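PDB 7O2N: UTP--glucose-1-phosphate uridylyltransferase YngB from Bacillus subtilis, which catalyses the formation of UDP-glucose and diphosphate from UTP and glucose-1-phosphate, feeding glycolipid synthesis and wall teichoic acid glucosylation in anaerobic fermentative growth. Local coordinates for residues Ser48-Ile53 with Pro140-Leu145; Glu155-Gln160 with Gly205-Asn210; Gly171-Ser176 with Ser199-Met204; Gln179-Glu184 with His244-Glu249. All coordinates share one frame; numbering follows the deposited sequence.

Interaction 1 (Ser48-Ile53 with Pro140-Leu145); sequences SGIEDI and PALRQL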
loop_
_atom_site.group_PDB
_atom_site.type_symbol
_atom_site.label_atom_id
_atom_site.label_comp_id
_atom_site.label_asym_id
_atom_site.label_seq_id
_atom_site.Cartn_x
_atom_site.Cartn_y
_atom_site.Cartn_z
ATOM N N SER A 48 -7.997 -21.255 -10.738
ATOM C CA SER A 48 -7.550 -22.642 -10.689
ATOM C C SER A 48 -8.734 -23.580 -10.432
ATOM O O SER A 48 -8.558 -24.799 -10.346
ATOM C CB SER A 48 -6.481 -22.861 -9.620
ATOM O OG SER A 48 -5.197 -22.451 -10.062
ATOM N N GLY A 49 -9.922 -22.991 -10.227
ATOM C CA GLY A 49 -11.134 -23.737 -9.923
ATOM C C GLY A 49 -11.346 -24.055 -8.438
ATOM O O GLY A 49 -12.114 -24.952 -8.119
ATOM N N ILE A 50 -10.694 -23.326 -7.523
ATOM C CA ILE A 50 -10.990 -23.485 -6.106
ATOM C C ILE A 50 -12.268 -22.726 -5.782
ATOM O O ILE A 50 -12.467 -21.601 -6.236
ATOM C CB ILE A 50 -9.821 -23.038 -5.206
ATOM C CG1 ILE A 50 -8.556 -23.843 -5.507
ATOM C CG2 ILE A 50 -10.202 -23.119 -3.733
ATOM C CD1 ILE A 50 -8.781 -25.321 -5.497
ATOM N N GLU A 51 -13.140 -23.363 -4.992
ATOM C CA GLU A 51 -14.423 -22.759 -4.660
ATOM C C GLU A 51 -14.445 -22.293 -3.196
ATOM O O GLU A 51 -15.211 -21.399 -2.865
ATOM C CB GLU A 51 -15.573 -23.663 -5.113
ATOM C CG GLU A 51 -15.217 -25.148 -5.093
ATOM C CD GLU A 51 -16.244 -26.151 -5.605
ATOM O OE1 GLU A 51 -17.040 -25.788 -6.505
ATOM O OE2 GLU A 51 -16.229 -27.313 -5.118
ATOM N N ASP A 52 -13.575 -22.855 -2.336
ATOM C CA ASP A 52 -13.640 -22.597 -0.903
ATOM C C ASP A 52 -12.240 -22.422 -0.314
ATOM O O ASP A 52 -11.403 -23.316 -0.394
ATOM C CB ASP A 52 -14.387 -23.712 -0.165
ATOM C CG ASP A 52 -15.806 -23.990 -0.653
ATOM O OD1 ASP A 52 -16.654 -23.044 -0.628
ATOM O OD2 ASP A 52 -16.070 -25.164 -1.028
ATOM N N ILE A 53 -12.024 -21.266 0.319
ATOM C CA ILE A 53 -10.746 -20.885 0.895
ATOM C C ILE A 53 -10.925 -20.665 2.401
ATOM O O ILE A 53 -11.888 -20.032 2.863
ATOM C CB ILE A 53 -10.240 -19.609 0.200
ATOM C CG1 ILE A 53 -10.002 -19.832 -1.297
ATOM C CG2 ILE A 53 -9.009 -19.060 0.898
ATOM C CD1 ILE A 53 -9.710 -18.571 -2.097
ATOM N N PRO A 140 -3.024 -20.718 -14.654
ATOM C CA PRO A 140 -2.767 -20.286 -13.281
ATOM C C PRO A 140 -1.925 -21.317 -12.539
ATOM O O PRO A 140 -2.155 -22.526 -12.649
ATOM C CB PRO A 140 -4.170 -20.201 -12.666
ATOM C CG PRO A 140 -5.082 -19.955 -13.841
ATOM C CD PRO A 140 -4.459 -20.735 -14.978
ATOM N N ALA A 141 -0.946 -20.803 -11.785
ATOM C CA ALA A 141 0.107 -21.629 -11.209
ATOM C C ALA A 141 -0.466 -22.864 -10.516
ATOM O O ALA A 141 -0.034 -23.974 -10.809
ATOM C CB ALA A 141 0.956 -20.806 -10.274
ATOM N N LEU A 142 -1.430 -22.662 -9.597
ATOM C CA LEU A 142 -1.971 -23.755 -8.794
ATOM C C LEU A 142 -2.640 -24.816 -9.667
ATOM O O LEU A 142 -2.445 -26.005 -9.414
ATOM C CB LEU A 142 -2.942 -23.204 -7.747
ATOM C CG LEU A 142 -3.718 -24.239 -6.938
ATOM C CD1 LEU A 142 -2.799 -24.911 -5.928
ATOM C CD2 LEU A 142 -4.884 -23.557 -6.230
ATOM N N ARG A 143 -3.412 -24.375 -10.679
ATOM C CA ARG A 143 -4.063 -25.273 -11.623
ATOM C C ARG A 143 -3.074 -26.318 -12.126
ATOM O O ARG A 143 -3.441 -27.466 -12.316
ATOM C CB ARG A 143 -4.502 -24.515 -12.877
ATOM C CG ARG A 143 -5.274 -25.375 -13.863
ATOM C CD ARG A 143 -6.725 -25.023 -13.659
ATOM N NE ARG A 143 -7.641 -25.953 -14.293
ATOM C CZ ARG A 143 -7.698 -27.255 -14.034
ATOM N NH1 ARG A 143 -6.881 -27.799 -13.154
ATOM N NH2 ARG A 143 -8.593 -28.004 -14.645
ATOM N N GLN A 144 -1.828 -25.883 -12.361
ATOM C CA GLN A 144 -0.771 -26.716 -12.904
ATOM C C GLN A 144 -0.377 -27.805 -11.910
ATOM O O GLN A 144 -0.105 -28.924 -12.338
ATOM C CB GLN A 144 0.442 -25.868 -13.287
ATOM C CG GLN A 144 0.170 -24.768 -14.315
ATOM C CD GLN A 144 1.398 -23.919 -14.565
ATOM O OE1 GLN A 144 2.534 -24.313 -14.256
ATOM N NE2 GLN A 144 1.186 -22.725 -15.112
ATOM N N LEU A 145 -0.336 -27.475 -10.607
ATOM C CA LEU A 145 -0.075 -28.450 -9.551
ATOM C C LEU A 145 -1.204 -29.471 -9.487
ATOM O O LEU A 145 -0.958 -30.649 -9.201
ATOM C CB LEU A 145 -0.012 -27.743 -8.195
ATOM C CG LEU A 145 1.355 -27.250 -7.754
ATOM C CD1 LEU A 145 1.507 -25.802 -8.168
ATOM C CD2 LEU A 145 1.494 -27.373 -6.247
#
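S48 meets the first turn of helix 141-152 through its hydroxyl. OG sits beside the backbone N of S48 (chi1 -80°), and this brings it up to the helix start. The N of R143 donates to S48 OG at 2.7 Å, but the bond is bent, at 121°, and weak. The same OG lies 3.3 Å from L142 CB and 3.6 Å from P140 CB. It also has a weak hydrogen bond with E44 O, so this buried hydroxyl has polar partners on both helices. L142 packs next to it, its CG anti to the backbone N (chi1 173°). This places CD2 between S48 and I50. CD2 packs against S48 CB at 3.8 Å and against I50 CG1, also at 3.8 Å. The I50 and L142 side chains cross at about a right angle.

G49 ends helix 37-47 in a Schellman motif, its phi positive. The chain then passes through I50 into strand 52-57, which runs parallel to strand 6-11. This is a beta-alpha-beta crossover of the nucleotidyl transferase domain, and the start of helix 141-152 leans on its helix-to-strand turn.

L142 also touches V208 of strand 206-210. With an alanine here, a gap would probably open between S48 and V208, leaving I50 CG1 without this leucine methyl beside it. R143 CD passes 3.8 Å from S48 O. The charged end of R143 goes on to a salt bridge with D147, one turn further along the same helix.

Interaction 2 (Glu155-Gln160 with Gly205-Asn210); sequences EVVGVQ and GRYVLN
E155 reaches across to L209 and N210 at one end of an antiparallel strand pair. Its CB lies 4.0 Å from L209 CD2. The next atom, CG, comes closer to the same methyl, at 3.6 Å, and the two side chains cross at about a right angle. A bend at the second torsion (chi2 74°) then brings the carboxylate up to N210. CD lies 4.1 Å from N210 N, about as near as CG does. OE2 takes a weak hydrogen bond from N210 N at 3.4 Å, and N210 CB is 3.2 Å from it.

Further along, the backbones pair. V208 N donates to V156 O at 3.0 Å. G158 N donates to R206 O at 3.2 Å. Between these bonds V157 and Y207 point the same way, with V157 CG2 3.9 Å from Y207 CD2. The guanidinium of R206 forms salt bridges with D133 and E44.

V157 and Y207 lie under helix 230-240, while V156 faces helix 141-152. Two antiparallel strands in a mixed sheet, with helices over both faces, are consistent with the central alpha/beta layers of the GT-A nucleotidyl transferase fold.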
loop_
_atom_site.group_PDB
_atom_site.type_symbol
_atom_site.label_atom_id
_atom_site.label_comp_id
_atom_site.label_asym_id
_atom_site.label_seq_id
_atom_site.Cartn_x
_atom_site.Cartn_y
_atom_site.Cartn_z
ATOM N N GLU A 155 1.103 -36.085 -2.882
ATOM C CA GLU A 155 1.414 -34.724 -2.469
ATOM C C GLU A 155 2.312 -34.099 -3.534
ATOM O O GLU A 155 3.453 -34.518 -3.687
ATOM C CB GLU A 155 2.102 -34.726 -1.098
ATOM C CG GLU A 155 1.169 -34.926 0.092
ATOM C CD GLU A 155 0.583 -36.313 0.354
ATOM O OE1 GLU A 155 0.993 -37.284 -0.332
ATOM O OE2 GLU A 155 -0.301 -36.425 1.249
ATOM N N VAL A 156 1.773 -33.127 -4.281
ATOM C CA VAL A 156 2.500 -32.394 -5.307
ATOM C C VAL A 156 2.966 -31.033 -4.771
ATOM O O VAL A 156 2.264 -30.372 -4.012
ATOM C CB VAL A 156 1.724 -32.298 -6.646
ATOM C CG1 VAL A 156 0.392 -33.036 -6.651
ATOM C CG2 VAL A 156 1.598 -30.891 -7.214
ATOM N N VAL A 157 4.184 -30.637 -5.159
ATOM C CA VAL A 157 4.806 -29.373 -4.782
ATOM C C VAL A 157 5.017 -28.543 -6.053
ATOM O O VAL A 157 5.267 -29.089 -7.122
ATOM C CB VAL A 157 6.137 -29.621 -4.037
ATOM C CG1 VAL A 157 7.218 -28.674 -4.488
ATOM C CG2 VAL A 157 6.012 -29.574 -2.526
ATOM N N GLY A 158 4.915 -27.216 -5.933
ATOM C CA GLY A 158 5.159 -26.285 -7.025
ATOM C C GLY A 158 6.571 -25.699 -6.958
ATOM O O GLY A 158 6.976 -25.148 -5.929
ATOM N N VAL A 159 7.316 -25.831 -8.069
ATOM C CA VAL A 159 8.741 -25.522 -8.094
ATOM C C VAL A 159 9.112 -24.681 -9.315
ATOM O O VAL A 159 8.395 -24.615 -10.326
ATOM C CB VAL A 159 9.636 -26.775 -7.988
ATOM C CG1 VAL A 159 9.612 -27.372 -6.590
ATOM C CG2 VAL A 159 9.348 -27.824 -9.067
ATOM N N GLN A 160 10.268 -24.020 -9.151
ATOM C CA GLN A 160 11.017 -23.310 -10.180
ATOM C C GLN A 160 12.495 -23.293 -9.763
ATOM O O GLN A 160 12.831 -23.436 -8.582
ATOM C CB GLN A 160 10.455 -21.896 -10.363
ATOM C CG GLN A 160 9.250 -21.821 -11.285
ATOM C CD GLN A 160 8.909 -20.383 -11.562
ATOM O OE1 GLN A 160 9.401 -19.495 -10.863
ATOM N NE2 GLN A 160 8.099 -20.134 -12.591
ATOM N N GLY A 205 5.924 -21.745 -2.530
ATOM C CA GLY A 205 4.741 -21.728 -1.675
ATOM C C GLY A 205 3.440 -22.112 -2.386
ATOM O O GLY A 205 2.419 -21.441 -2.266
ATOM N N ARG A 206 3.488 -23.199 -3.156
ATOM C CA ARG A 206 2.293 -23.827 -3.696
ATOM C C ARG A 206 2.369 -25.311 -3.357
ATOM O O ARG A 206 3.437 -25.904 -3.458
ATOM C CB ARG A 206 2.169 -23.526 -5.186
ATOM C CG ARG A 206 1.922 -22.053 -5.445
ATOM C CD ARG A 206 1.683 -21.744 -6.910
ATOM N NE ARG A 206 1.589 -20.305 -7.126
ATOM C CZ ARG A 206 2.581 -19.426 -6.931
ATOM N NH1 ARG A 206 3.770 -19.811 -6.473
ATOM N NH2 ARG A 206 2.354 -18.147 -7.175
ATOM N N TYR A 207 1.262 -25.861 -2.838
ATOM C CA TYR A 207 1.176 -27.276 -2.501
ATOM C C TYR A 207 -0.234 -27.774 -2.797
ATOM O O TYR A 207 -1.185 -27.017 -2.659
ATOM C CB TYR A 207 1.465 -27.531 -1.023
ATOM C CG TYR A 207 2.720 -26.923 -0.464
ATOM C CD1 TYR A 207 2.861 -25.548 -0.288
ATOM C CD2 TYR A 207 3.743 -27.734 0.010
ATOM C CE1 TYR A 207 4.007 -24.996 0.280
ATOM C CE2 TYR A 207 4.885 -27.206 0.606
ATOM C CZ TYR A 207 5.024 -25.830 0.729
ATOM O OH TYR A 207 6.146 -25.313 1.311
ATOM N N VAL A 208 -0.337 -29.029 -3.244
ATOM C CA VAL A 208 -1.558 -29.794 -3.118
ATOM C C VAL A 208 -1.268 -30.962 -2.176
ATOM O O VAL A 208 -0.216 -31.583 -2.261
ATOM C CB VAL A 208 -2.095 -30.210 -4.493
ATOM C CG1 VAL A 208 -3.242 -31.198 -4.381
ATOM C CG2 VAL A 208 -2.559 -28.985 -5.251
ATOM N N LEU A 209 -2.174 -31.193 -1.215
ATOM C CA LEU A 209 -1.946 -32.162 -0.154
ATOM C C LEU A 209 -3.137 -33.105 0.015
ATOM O O LEU A 209 -4.248 -32.840 -0.457
ATOM C CB LEU A 209 -1.665 -31.415 1.155
ATOM C CG LEU A 209 -0.400 -30.570 1.176
ATOM C CD1 LEU A 209 -0.130 -30.082 2.594
ATOM C CD2 LEU A 209 0.786 -31.367 0.649
ATOM N N ASN A 210 -2.868 -34.216 0.709
ATOM C CA ASN A 210 -3.903 -35.186 1.022
ATOM C C ASN A 210 -4.267 -35.058 2.496
ATOM O O ASN A 210 -3.440 -34.643 3.314
ATOM C CB ASN A 210 -3.480 -36.608 0.637
ATOM C CG ASN A 210 -3.695 -36.887 -0.832
ATOM O OD1 ASN A 210 -2.797 -37.379 -1.510
ATOM N ND2 ASN A 210 -4.873 -36.537 -1.329
#

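Interaction 3 (Gly171-Ser176 with Ser199-Met204); sequences GIINTS and SEIAVM
I172 and A202 form a single backbone bridge where strands 171-175 and 201-204 cross at 125°. Two hydrogen bonds flank it. V203 N donates to G171 O at 2.8 Å, and I173 N donates to I201 O at 3.1 Å.

I172 turns its CG1 branch beside the backbone N (chi1 -55°), which places CD1 3.7 Å from A202 CB. The other branch, CG2, rests 3.5 Å from S199 O. I173 and I201 lie side by side and point the same way. I173 CG2 meets I201 CB at 3.6 Å, and I173 CD1 meets I201 CG2 at the same distance. S199 OG packs against I173 CG2 at 3.4 Å. OG also accepts from I201 N within its own segment, an ST turn that leads into strand 201-204. G171 has no side chain, and V203 CG1 lies beside its carbonyl oxygen.

I173 also touches Y183 and V185 of strand 182-190, while I201 and V203 touch V159. Strand 201-204 pairs with strand 156-161, and strand 171-175 pairs with strand 182-190. The bridge joins two antiparallel strand pairs at a steep crossing, consistent with a mixed sheet that branches or curls in this nucleotidyl transferase domain.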
loop_
_atom_site.group_PDB
_atom_site.type_symbol
_atom_site.label_atom_id
_atom_site.label_comp_id
_atom_site.label_asym_id
_atom_site.label_seq_id
_atom_site.Cartn_x
_atom_site.Cartn_y
_atom_site.Cartn_z
ATOM N N GLY A 171 12.899 -23.897 0.230
ATOM C CA GLY A 171 12.941 -25.344 0.347
ATOM C C GLY A 171 13.328 -25.982 -0.988
ATOM O O GLY A 171 12.806 -25.601 -2.049
ATOM N N ILE A 172 14.241 -26.964 -0.899
ATOM C CA ILE A 172 14.902 -27.529 -2.062
ATOM C C ILE A 172 14.564 -29.009 -2.186
ATOM O O ILE A 172 14.772 -29.775 -1.236
ATOM C CB ILE A 172 16.420 -27.295 -1.969
ATOM C CG1 ILE A 172 16.754 -25.812 -1.772
ATOM C CG2 ILE A 172 17.143 -27.907 -3.164
ATOM C CD1 ILE A 172 16.220 -24.885 -2.850
ATOM N N ILE A 173 14.007 -29.345 -3.365
ATOM C CA ILE A 173 13.688 -30.661 -3.898
ATOM C C ILE A 173 14.947 -31.528 -3.890
ATOM O O ILE A 173 16.062 -31.015 -3.744
ATOM C CB ILE A 173 13.270 -30.438 -5.362
ATOM C CG1 ILE A 173 12.031 -31.214 -5.793
ATOM C CG2 ILE A 173 14.453 -30.709 -6.276
ATOM C CD1 ILE A 173 11.669 -30.949 -7.246
ATOM N N ASN A 174 14.763 -32.838 -4.107
ATOM C CA ASN A 174 15.878 -33.754 -4.302
ATOM C C ASN A 174 15.441 -34.849 -5.265
ATOM O O ASN A 174 15.044 -35.918 -4.819
ATOM C CB ASN A 174 16.381 -34.310 -2.968
ATOM C CG ASN A 174 17.511 -35.302 -3.094
ATOM O OD1 ASN A 174 17.804 -35.794 -4.189
ATOM N ND2 ASN A 174 18.141 -35.593 -1.965
ATOM N N THR A 175 15.535 -34.574 -6.573
ATOM C CA THR A 175 14.990 -35.472 -7.580
ATOM C C THR A 175 15.889 -36.688 -7.810
ATOM O O THR A 175 17.070 -36.717 -7.457
ATOM C CB THR A 175 14.850 -34.822 -8.959
ATOM O OG1 THR A 175 14.735 -33.415 -8.791
ATOM C CG2 THR A 175 13.666 -35.350 -9.728
ATOM N N SER A 176 15.267 -37.710 -8.403
ATOM C CA SER A 176 15.972 -38.789 -9.060
ATOM C C SER A 176 15.977 -38.508 -10.562
ATOM O O SER A 176 16.885 -38.935 -11.270
ATOM C CB SER A 176 15.321 -40.109 -8.749
ATOM N N SER A 199 20.030 -29.682 -4.924
ATOM C CA SER A 199 19.570 -29.224 -6.225
ATOM C C SER A 199 19.498 -27.695 -6.236
ATOM O O SER A 199 19.795 -27.041 -5.232
ATOM C CB SER A 199 18.268 -29.895 -6.610
ATOM O OG SER A 199 17.310 -28.975 -7.116
ATOM N N GLU A 200 19.114 -27.135 -7.388
ATOM C CA GLU A 200 18.862 -25.708 -7.470
ATOM C C GLU A 200 17.373 -25.462 -7.768
ATOM O O GLU A 200 17.017 -24.433 -8.343
ATOM C CB GLU A 200 19.886 -25.066 -8.414
ATOM N N ILE A 201 16.505 -26.400 -7.338
ATOM C CA ILE A 201 15.059 -26.345 -7.527
ATOM C C ILE A 201 14.348 -26.068 -6.197
ATOM O O ILE A 201 14.358 -26.904 -5.288
ATOM C CB ILE A 201 14.543 -27.653 -8.158
ATOM C CG1 ILE A 201 15.161 -27.935 -9.530
ATOM C CG2 ILE A 201 13.022 -27.692 -8.179
ATOM C CD1 ILE A 201 14.367 -27.412 -10.700
ATOM N N ALA A 202 13.658 -24.917 -6.135
ATOM C CA ALA A 202 13.027 -24.421 -4.916
ATOM C C ALA A 202 11.497 -24.439 -5.019
ATOM O O ALA A 202 10.925 -24.247 -6.108
ATOM C CB ALA A 202 13.545 -23.037 -4.614
ATOM N N VAL A 203 10.845 -24.689 -3.868
ATOM C CA VAL A 203 9.388 -24.768 -3.803
ATOM C C VAL A 203 8.843 -23.356 -3.630
ATOM O O VAL A 203 9.336 -22.603 -2.785
ATOM C CB VAL A 203 8.870 -25.717 -2.699
ATOM C CG1 VAL A 203 9.706 -26.993 -2.620
ATOM C CG2 VAL A 203 8.819 -25.033 -1.334
ATOM N N MET A 204 7.802 -23.036 -4.412
ATOM C CA MET A 204 7.334 -21.662 -4.515
ATOM C C MET A 204 5.962 -21.490 -3.857
ATOM O O MET A 204 4.988 -21.137 -4.542
ATOM C CB MET A 204 7.309 -21.196 -5.978
ATOM C CG MET A 204 8.625 -21.445 -6.721
ATOM S SD MET A 204 9.973 -20.264 -6.386
ATOM C CE MET A 204 9.789 -20.011 -4.622
#

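Interaction 4 (Gln179-Glu184 with His244-Glu249); sequences QGHVYE and HARLLE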
loop_
_atom_site.group_PDB
_atom_site.type_symbol
_atom_site.label_atom_id
_atom_site.label_comp_id
_atom_site.label_asym_id
_atom_site.label_seq_id
_atom_site.Cartn_x
_atom_site.Cartn_y
_atom_site.Cartn_z
ATOM N N GLN A 179 10.247 -36.030 -15.907
ATOM C CA GLN A 179 9.455 -36.625 -16.959
ATOM C C GLN A 179 8.468 -35.537 -17.374
ATOM O O GLN A 179 7.791 -34.986 -16.508
ATOM C CB GLN A 179 8.787 -37.924 -16.459
ATOM C CG GLN A 179 9.417 -38.647 -15.247
ATOM C CD GLN A 179 8.772 -38.459 -13.878
ATOM O OE1 GLN A 179 9.387 -38.651 -12.823
ATOM N NE2 GLN A 179 7.494 -38.119 -13.854
ATOM N N GLY A 180 8.449 -35.174 -18.663
ATOM C CA GLY A 180 7.748 -33.977 -19.107
ATOM C C GLY A 180 8.045 -32.796 -18.180
ATOM O O GLY A 180 9.215 -32.464 -17.969
ATOM N N HIS A 181 6.983 -32.267 -17.549
ATOM C CA HIS A 181 7.020 -31.067 -16.733
ATOM C C HIS A 181 7.090 -31.385 -15.240
ATOM O O HIS A 181 7.001 -30.462 -14.435
ATOM C CB HIS A 181 5.744 -30.279 -17.005
ATOM C CG HIS A 181 5.807 -29.454 -18.240
ATOM N ND1 HIS A 181 6.606 -28.323 -18.320
ATOM C CD2 HIS A 181 5.157 -29.568 -19.417
ATOM C CE1 HIS A 181 6.452 -27.771 -19.501
ATOM N NE2 HIS A 181 5.567 -28.519 -20.195
ATOM N N VAL A 182 7.276 -32.668 -14.885
ATOM C CA VAL A 182 7.031 -33.144 -13.532
ATOM C C VAL A 182 8.284 -33.808 -12.963
ATOM O O VAL A 182 8.643 -34.903 -13.382
ATOM C CB VAL A 182 5.846 -34.137 -13.509
ATOM C CG1 VAL A 182 5.489 -34.628 -12.104
ATOM C CG2 VAL A 182 4.626 -33.623 -14.267
ATOM N N TYR A 183 8.931 -33.169 -11.985
ATOM C CA TYR A 183 10.066 -33.801 -11.327
ATOM C C TYR A 183 9.533 -34.867 -10.379
ATOM O O TYR A 183 8.326 -35.020 -10.250
ATOM C CB TYR A 183 11.067 -32.769 -10.776
ATOM C CG TYR A 183 11.813 -32.017 -11.861
ATOM C CD1 TYR A 183 11.119 -31.500 -12.950
ATOM C CD2 TYR A 183 13.194 -31.833 -11.833
ATOM C CE1 TYR A 183 11.757 -30.827 -13.980
ATOM C CE2 TYR A 183 13.847 -31.141 -12.849
ATOM C CZ TYR A 183 13.126 -30.641 -13.929
ATOM O OH TYR A 183 13.691 -29.976 -14.986
ATOM N N GLU A 184 10.436 -35.634 -9.771
ATOM C CA GLU A 184 10.047 -36.766 -8.948
ATOM C C GLU A 184 10.867 -36.698 -7.665
ATOM O O GLU A 184 12.005 -37.148 -7.583
ATOM C CB GLU A 184 10.140 -38.085 -9.734
ATOM N N HIS A 244 5.888 -35.775 -5.783
ATOM C CA HIS A 244 6.055 -35.221 -7.116
ATOM C C HIS A 244 6.140 -33.696 -7.044
ATOM O O HIS A 244 5.777 -33.105 -6.030
ATOM C CB HIS A 244 4.931 -35.703 -8.038
ATOM C CG HIS A 244 5.017 -37.158 -8.350
ATOM N ND1 HIS A 244 5.526 -38.083 -7.455
ATOM C CD2 HIS A 244 4.649 -37.855 -9.443
ATOM C CE1 HIS A 244 5.460 -39.286 -7.981
ATOM N NE2 HIS A 244 4.925 -39.172 -9.200
ATOM N N ALA A 245 6.651 -33.076 -8.122
ATOM C CA ALA A 245 6.796 -31.634 -8.225
ATOM C C ALA A 245 6.531 -31.184 -9.659
ATOM O O ALA A 245 6.987 -31.810 -10.615
ATOM C CB ALA A 245 8.167 -31.217 -7.763
ATOM N N ARG A 246 5.784 -30.091 -9.802
ATOM C CA ARG A 246 5.589 -29.473 -11.099
ATOM C C ARG A 246 6.579 -28.318 -11.254
ATOM O O ARG A 246 6.725 -27.498 -10.352
ATOM C CB ARG A 246 4.153 -28.953 -11.209
ATOM C CG ARG A 246 3.904 -28.094 -12.441
ATOM C CD ARG A 246 3.576 -29.061 -13.552
ATOM N NE ARG A 246 2.809 -28.455 -14.623
ATOM C CZ ARG A 246 3.339 -27.708 -15.574
ATOM N NH1 ARG A 246 4.641 -27.480 -15.558
ATOM N NH2 ARG A 246 2.580 -27.198 -16.531
ATOM N N LEU A 247 7.272 -28.265 -12.401
ATOM C CA LEU A 247 7.948 -27.043 -12.799
ATOM C C LEU A 247 6.872 -26.103 -13.326
ATOM O O LEU A 247 6.008 -26.507 -14.099
ATOM C CB LEU A 247 8.998 -27.351 -13.866
ATOM C CG LEU A 247 10.021 -26.241 -14.135
ATOM C CD1 LEU A 247 11.226 -26.296 -13.188
ATOM C CD2 LEU A 247 10.464 -26.288 -15.588
ATOM N N LEU A 248 6.902 -24.860 -12.845
ATOM C CA LEU A 248 5.817 -23.934 -13.094
ATOM C C LEU A 248 6.136 -23.075 -14.313
ATOM O O LEU A 248 7.224 -22.505 -14.427
ATOM C CB LEU A 248 5.639 -23.071 -11.845
ATOM C CG LEU A 248 5.116 -23.806 -10.613
ATOM C CD1 LEU A 248 5.426 -23.034 -9.345
ATOM C CD2 LEU A 248 3.626 -24.042 -10.731
ATOM N N GLU A 249 5.119 -22.893 -15.151
ATOM C CA GLU A 249 5.260 -22.245 -16.436
ATOM C C GLU A 249 5.556 -20.748 -16.311
ATOM O O GLU A 249 6.449 -20.261 -17.004
ATOM C CB GLU A 249 4.097 -22.614 -17.357
ATOM C CG GLU A 249 3.708 -21.521 -18.335
ATOM C CD GLU A 249 2.335 -20.905 -18.127
ATOM O OE1 GLU A 249 1.356 -21.666 -18.002
ATOM O OE2 GLU A 249 2.246 -19.669 -18.119
#
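A bend at the second torsion of R246 (chi2 85°), after an extended first one (chi1 171°), lays its guanidinium beside H181. The imidazole of H181 stands beside its own backbone N and points the same way. H181 CB sits over one face of the guanidinium, 3.3 Å from R246 NH1. R246 NH2 lies over a face of the H181 ring, 4.3 Å above its plane and offset toward the rim. The two planes are 40° apart, so the groups overlap without stacking flat. NH1 is modelled too near L247 O, which makes the fine placement of this group doubtful. The R246 side chain also touches Q144 and V148 of helix 141-152. Replaced by an alanine, it would probably leave the H181 ring without the guanidinium beside it and open a gap next to that helix.

The backbones hold the pair in register. L247 N donates to H181 O at 3.0 Å. A weak bond runs from Y183 N to A245 O, and another from A245 N to Y183 O. The reverse face carries Y183 and A245, whose CB atoms are 4.5 Å apart. Y183 CE1 reaches L247 CB at 4.4 Å, and I173 packs on both Y183 and A245.

G180, with positive phi, sits inside a type II' turn from Q179 to V182. Such a turn is typical of a tight beta hairpin, here joining strands 177-179 and 182-190, and strand 244-247 adds to it as a further antiparallel neighbour.

How the interactions relate
Interactions 2, 3 and 4 are parts of one sheet, centres 10 to 11 Å apart. Strand 156-161 of interaction 2 lies next to strands 201-204 and 244-247 of interactions 3 and 4. G158 O and M204 N (2.7 Å) probably bond it to the first, V157 O and R246 N (2.9 Å) to the second. Interactions 3 and 4 meet at I173 CD1 and A245 CB (3.5 Å). Interaction 1 joins a helix-to-strand turn to the start of helix 141-152. L145 packs on strands 156-161 and 206-210, and Q144 OE1 probably accepts from E249 N of interaction 4 at 3.1 Å. Interactions 1 and 3, centres about 22 Å apart, do not touch. All four lie within the nucleotidyl transferase family region.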